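Local atomic coordinates of ectoine dioxygenase (Sphingopyxis alaskensis, PDB entry 4MHR), a protein that catalyses the iron- and 2-oxoglutarate-dependent hydroxylation of L-ectoine to 5-hydroxyectoine, a compatible solute that protects cells against osmotic stress. Residues D129-Y140 / R264-S275. Residues are numbered along the deposited sequence; the frame is centred on the assembly and turned at random.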
loop_
_atom_site.group_PDB
_atom_site.type_symbol
_atom_site.label_atom_id
_atom_site.label_comp_id
_atom_site.label_asym_id
_atom_site.label_seq_id
_atom_site.Cartn_x
_atom_site.Cartn_y
_atom_site.Cartn_z
ATOM N N ASP A 129 -10.739 13.416 4.269
ATOM C CA ASP A 129 -11.088 13.078 5.651
ATOM C C ASP A 129 -9.821 13.107 6.488
ATOM O O ASP A 129 -8.739 13.090 5.966
ATOM C CB ASP A 129 -11.698 11.650 5.716
ATOM C CG ASP A 129 -12.598 11.397 6.980
ATOM O OD1 ASP A 129 -12.676 12.303 7.802
ATOM O OD2 ASP A 129 -13.186 10.291 7.131
ATOM N N GLU A 130 -9.957 13.181 7.801
ATOM C CA GLU A 130 -8.891 12.710 8.688
ATOM C C GLU A 130 -8.599 11.208 8.461
ATOM O O GLU A 130 -9.495 10.412 8.072
ATOM C CB GLU A 130 -9.317 12.964 10.169
ATOM C CG GLU A 130 -9.544 14.477 10.499
ATOM C CD GLU A 130 -8.394 15.352 10.079
ATOM O OE1 GLU A 130 -7.184 14.946 10.179
ATOM O OE2 GLU A 130 -8.686 16.441 9.539
ATOM N N VAL A 131 -7.387 10.792 8.754
ATOM C CA VAL A 131 -6.950 9.415 8.409
ATOM C C VAL A 131 -6.265 8.720 9.576
ATOM O O VAL A 131 -5.814 9.369 10.512
ATOM C CB VAL A 131 -5.928 9.444 7.249
ATOM C CG1 VAL A 131 -6.582 9.916 5.993
ATOM C CG2 VAL A 131 -4.775 10.362 7.563
ATOM N N TYR A 132 -6.163 7.411 9.499
ATOM C CA TYR A 132 -5.391 6.670 10.474
ATOM C C TYR A 132 -4.706 5.536 9.713
ATOM O O TYR A 132 -4.987 5.299 8.501
ATOM C CB TYR A 132 -6.317 6.169 11.606
ATOM C CG TYR A 132 -7.204 5.032 11.161
ATOM C CD1 TYR A 132 -8.365 5.265 10.429
ATOM C CD2 TYR A 132 -6.867 3.749 11.417
ATOM C CE1 TYR A 132 -9.136 4.238 10.012
ATOM C CE2 TYR A 132 -7.664 2.678 10.972
ATOM C CZ TYR A 132 -8.786 2.949 10.287
ATOM O OH TYR A 132 -9.605 1.955 9.804
ATOM N N ILE A 133 -3.747 4.901 10.383
ATOM C CA ILE A 133 -2.961 3.801 9.812
ATOM C C ILE A 133 -3.704 2.504 9.936
ATOM O O ILE A 133 -3.872 2.025 11.024
ATOM C CB ILE A 133 -1.546 3.682 10.418
ATOM C CG1 ILE A 133 -0.795 5.010 10.236
ATOM C CG2 ILE A 133 -0.779 2.537 9.741
ATOM C CD1 ILE A 133 -0.659 5.456 8.788
ATOM N N HIS A 134 -4.214 1.969 8.819
ATOM C CA HIS A 134 -4.928 0.677 8.831
ATOM C C HIS A 134 -3.910 -0.484 9.009
ATOM O O HIS A 134 -4.188 -1.489 9.615
ATOM C CB HIS A 134 -5.737 0.523 7.529
ATOM C CG HIS A 134 -6.168 -0.878 7.204
ATOM N ND1 HIS A 134 -7.261 -1.494 7.787
ATOM C CD2 HIS A 134 -5.696 -1.752 6.279
ATOM C CE1 HIS A 134 -7.439 -2.687 7.244
ATOM N NE2 HIS A 134 -6.500 -2.870 6.329
ATOM N N GLN A 135 -2.739 -0.337 8.428
ATOM C CA GLN A 135 -1.732 -1.392 8.421
ATOM C C GLN A 135 -0.476 -0.726 8.005
ATOM O O GLN A 135 -0.519 0.195 7.184
ATOM C CB GLN A 135 -2.084 -2.428 7.362
ATOM C CG GLN A 135 -1.048 -3.535 7.214
ATOM C CD GLN A 135 -1.357 -4.398 6.013
ATOM O OE1 GLN A 135 -0.767 -4.234 4.916
ATOM N NE2 GLN A 135 -2.326 -5.274 6.179
ATOM N N SER A 136 0.659 -1.221 8.471
ATOM C CA SER A 136 1.980 -0.819 7.987
ATOM C C SER A 136 2.910 -2.020 7.895
ATOM O O SER A 136 2.686 -3.051 8.576
ATOM C CB SER A 136 2.595 0.241 8.865
ATOM O OG SER A 136 2.947 -0.218 10.159
ATOM N N ARG A 137 3.935 -1.937 7.044
ATOM C CA ARG A 137 4.880 -3.085 6.945
ATOM C C ARG A 137 6.171 -2.560 6.460
ATOM O O ARG A 137 6.166 -1.729 5.540
ATOM C CB ARG A 137 4.560 -4.129 5.882
ATOM C CG ARG A 137 3.201 -4.636 5.691
ATOM C CD ARG A 137 3.043 -5.200 4.272
ATOM N NE ARG A 137 3.818 -6.406 4.077
ATOM C CZ ARG A 137 3.351 -7.557 3.578
ATOM N NH1 ARG A 137 2.080 -7.692 3.197
ATOM N NH2 ARG A 137 4.180 -8.589 3.458
ATOM N N LEU A 138 7.252 -3.106 7.002
ATOM C CA LEU A 138 8.593 -2.944 6.459
ATOM C C LEU A 138 8.893 -4.246 5.737
ATOM O O LEU A 138 8.805 -5.375 6.306
ATOM C CB LEU A 138 9.616 -2.586 7.505
ATOM C CG LEU A 138 11.090 -2.652 7.033
ATOM C CD1 LEU A 138 11.429 -1.775 5.865
ATOM C CD2 LEU A 138 12.045 -2.397 8.178
ATOM N N ASN A 139 9.151 -4.100 4.446
ATOM C CA ASN A 139 9.415 -5.239 3.559
ATOM C C ASN A 139 10.847 -5.280 3.061
ATOM O O ASN A 139 11.410 -4.235 2.704
ATOM C CB ASN A 139 8.537 -5.163 2.342
ATOM C CG ASN A 139 7.080 -5.175 2.690
ATOM O OD1 ASN A 139 6.288 -4.285 2.292
ATOM N ND2 ASN A 139 6.697 -6.183 3.440
ATOM N N TYR A 140 11.381 -6.499 2.980
ATOM C CA TYR A 140 12.717 -6.785 2.433
ATOM C C TYR A 140 12.649 -8.007 1.563
ATOM O O TYR A 140 12.196 -9.085 1.988
ATOM C CB TYR A 140 13.668 -7.065 3.524
ATOM C CG TYR A 140 15.038 -7.422 3.022
ATOM C CD1 TYR A 140 15.448 -8.776 2.888
ATOM C CD2 TYR A 140 15.913 -6.432 2.673
ATOM C CE1 TYR A 140 16.710 -9.076 2.431
ATOM C CE2 TYR A 140 17.164 -6.724 2.202
ATOM C CZ TYR A 140 17.560 -8.017 2.103
ATOM O OH TYR A 140 18.811 -8.234 1.661
ATOM N N ARG A 264 15.242 -5.453 -2.786
ATOM C CA ARG A 264 14.174 -4.444 -2.738
ATOM C C ARG A 264 13.769 -4.278 -1.316
ATOM O O ARG A 264 13.668 -5.279 -0.581
ATOM C CB ARG A 264 12.932 -4.932 -3.472
ATOM C CG ARG A 264 12.953 -4.649 -4.945
ATOM C CD ARG A 264 11.580 -4.948 -5.528
ATOM N NE ARG A 264 10.586 -3.887 -5.271
ATOM C CZ ARG A 264 9.490 -3.981 -4.503
ATOM N NH1 ARG A 264 9.175 -5.095 -3.839
ATOM N NH2 ARG A 264 8.688 -2.919 -4.392
ATOM N N ALA A 265 13.539 -3.035 -0.915
ATOM C CA ALA A 265 13.128 -2.770 0.448
ATOM C C ALA A 265 12.235 -1.497 0.427
ATOM O O ALA A 265 12.571 -0.506 -0.213
ATOM C CB ALA A 265 14.364 -2.565 1.338
ATOM N N ASN A 266 11.124 -1.545 1.140
ATOM C CA ASN A 266 10.242 -0.432 1.241
ATOM C C ASN A 266 9.533 -0.463 2.542
ATOM O O ASN A 266 9.443 -1.552 3.206
ATOM C CB ASN A 266 9.239 -0.456 0.105
ATOM C CG ASN A 266 8.170 -1.489 0.304
ATOM O OD1 ASN A 266 8.454 -2.625 0.604
ATOM N ND2 ASN A 266 6.924 -1.074 0.214
ATOM N N ALA A 267 9.089 0.733 2.939
ATOM C CA ALA A 267 8.129 0.910 4.000
ATOM C C ALA A 267 6.749 1.152 3.350
ATOM O O ALA A 267 6.583 2.077 2.546
ATOM C CB ALA A 267 8.563 2.096 4.849
ATOM N N PHE A 268 5.768 0.341 3.709
ATOM C CA PHE A 268 4.442 0.353 3.153
ATOM C C PHE A 268 3.502 0.891 4.237
ATOM O O PHE A 268 3.366 0.259 5.286
ATOM C CB PHE A 268 4.113 -1.084 2.767
ATOM C CG PHE A 268 2.766 -1.309 2.174
ATOM C CD1 PHE A 268 2.504 -0.940 0.855
ATOM C CD2 PHE A 268 1.790 -2.070 2.871
ATOM C CE1 PHE A 268 1.265 -1.218 0.286
ATOM C CE2 PHE A 268 0.559 -2.362 2.282
ATOM C CZ PHE A 268 0.284 -1.914 0.985
ATOM N N LEU A 269 2.839 2.014 3.969
ATOM C CA LEU A 269 1.886 2.632 4.909
ATOM C C LEU A 269 0.494 2.648 4.301
ATOM O O LEU A 269 0.346 3.154 3.201
ATOM C CB LEU A 269 2.343 4.041 5.215
ATOM C CG LEU A 269 3.754 4.197 5.789
ATOM C CD1 LEU A 269 4.195 5.643 5.865
ATOM C CD2 LEU A 269 3.781 3.604 7.198
ATOM N N VAL A 270 -0.499 2.065 4.971
ATOM C CA VAL A 270 -1.860 2.127 4.523
ATOM C C VAL A 270 -2.639 3.145 5.339
ATOM O O VAL A 270 -2.852 2.977 6.552
ATOM C CB VAL A 270 -2.558 0.753 4.571
ATOM C CG1 VAL A 270 -3.986 0.837 4.032
ATOM C CG2 VAL A 270 -1.749 -0.301 3.800
ATOM N N TYR A 271 -3.129 4.174 4.646
ATOM C CA TYR A 271 -3.966 5.240 5.255
ATOM C C TYR A 271 -5.408 4.919 4.951
ATOM O O TYR A 271 -5.774 4.629 3.801
ATOM C CB TYR A 271 -3.557 6.607 4.686
ATOM C CG TYR A 271 -2.184 7.076 5.002
ATOM C CD1 TYR A 271 -1.934 7.895 6.128
ATOM C CD2 TYR A 271 -1.098 6.711 4.227
ATOM C CE1 TYR A 271 -0.631 8.361 6.412
ATOM C CE2 TYR A 271 0.208 7.146 4.533
ATOM C CZ TYR A 271 0.428 7.931 5.652
ATOM O OH TYR A 271 1.685 8.371 5.933
ATOM N N ASN A 272 -6.248 4.920 5.961
ATOM C CA ASN A 272 -7.692 4.809 5.794
ATOM C C ASN A 272 -8.422 6.066 6.336
ATOM O O ASN A 272 -7.980 6.651 7.278
ATOM C CB ASN A 272 -8.217 3.550 6.471
ATOM C CG ASN A 272 -9.677 3.217 6.055
ATOM O OD1 ASN A 272 -10.150 3.542 4.953
ATOM N ND2 ASN A 272 -10.381 2.502 6.929
ATOM N N ALA A 273 -9.539 6.457 5.734
ATOM C CA ALA A 273 -10.326 7.555 6.269
ATOM C C ALA A 273 -10.922 7.084 7.614
ATOM O O ALA A 273 -11.404 5.922 7.739
ATOM C CB ALA A 273 -11.460 7.944 5.287
ATOM N N VAL A 274 -10.899 7.953 8.605
ATOM C CA VAL A 274 -11.548 7.597 9.925
ATOM C C VAL A 274 -13.035 7.247 9.794
ATOM O O VAL A 274 -13.483 6.375 10.496
ATOM C CB VAL A 274 -11.315 8.665 11.030
ATOM C CG1 VAL A 274 -9.842 8.894 11.319
ATOM C CG2 VAL A 274 -11.956 9.998 10.617
ATOM N N SER A 275 -13.758 7.855 8.846
ATOM C CA SER A 275 -15.144 7.525 8.519
ATOM C C SER A 275 -15.337 6.166 7.769
ATOM O O SER A 275 -16.422 5.635 7.701
ATOM C CB SER A 275 -15.810 8.688 7.711
ATOM O OG SER A 275 -15.197 8.856 6.448
#
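Two neighbouring antiparallel strands of the large sheet in the cupin fold, 131-141 and 264-273, pair here from V131 with A273 to Y140 with A265. The first strand turns a corner at H134. At the corner V270 bonds to two successive residues: its O takes H134 N at 2.8 Å and its N gives to Q135 O. Beyond it, R137 and F268 pair through both N-H groups.

The Y132 ring and N272 amide run alongside each other, their planes 57° apart. N272 ND2 gives a hydrogen bond of 3.0 Å to Y132 OH, nearly in the amide plane. A273 O sits at the edge of the same ring. Y132 has its CG between the backbone N and carbonyl carbon (chi1 73°), which brings the ring alongside N272.

On the other face, I133 CD1 lies over the Y271 ring, 4.0 Å from its centroid, in a CH-pi contact. V131 CG2 adds an apolar touch at Y271 CD1. Helix 117-127 packs against this tyrosine, and Y271 OH bonds to A114 O.

Q135, which binds L-ectoine, brings OE1 to the edge of the F268 ring, 3.5 Å from CE2. Its NE2 bonds to L292 O. V270 CG1 touches H134 CD2, and both residues also meet W158, which is important for ectoine stabilization.

Just past the strand ends, D129 OD2 accepts from S275 OG at 2.6 Å and from S275 N at 3.0 Å. The two donors come from opposite faces of the carboxylate plane. An alanine at D129 would remove this acceptor and would probably leave the S275 hydroxyl and amide without their mate. The chemistry implies a strand pair held mainly by backbone bonds, with D129 and the Y132-N272 pair adding side-chain bonds toward one end and the ectoine-binding Q135 set beside the F268 edge.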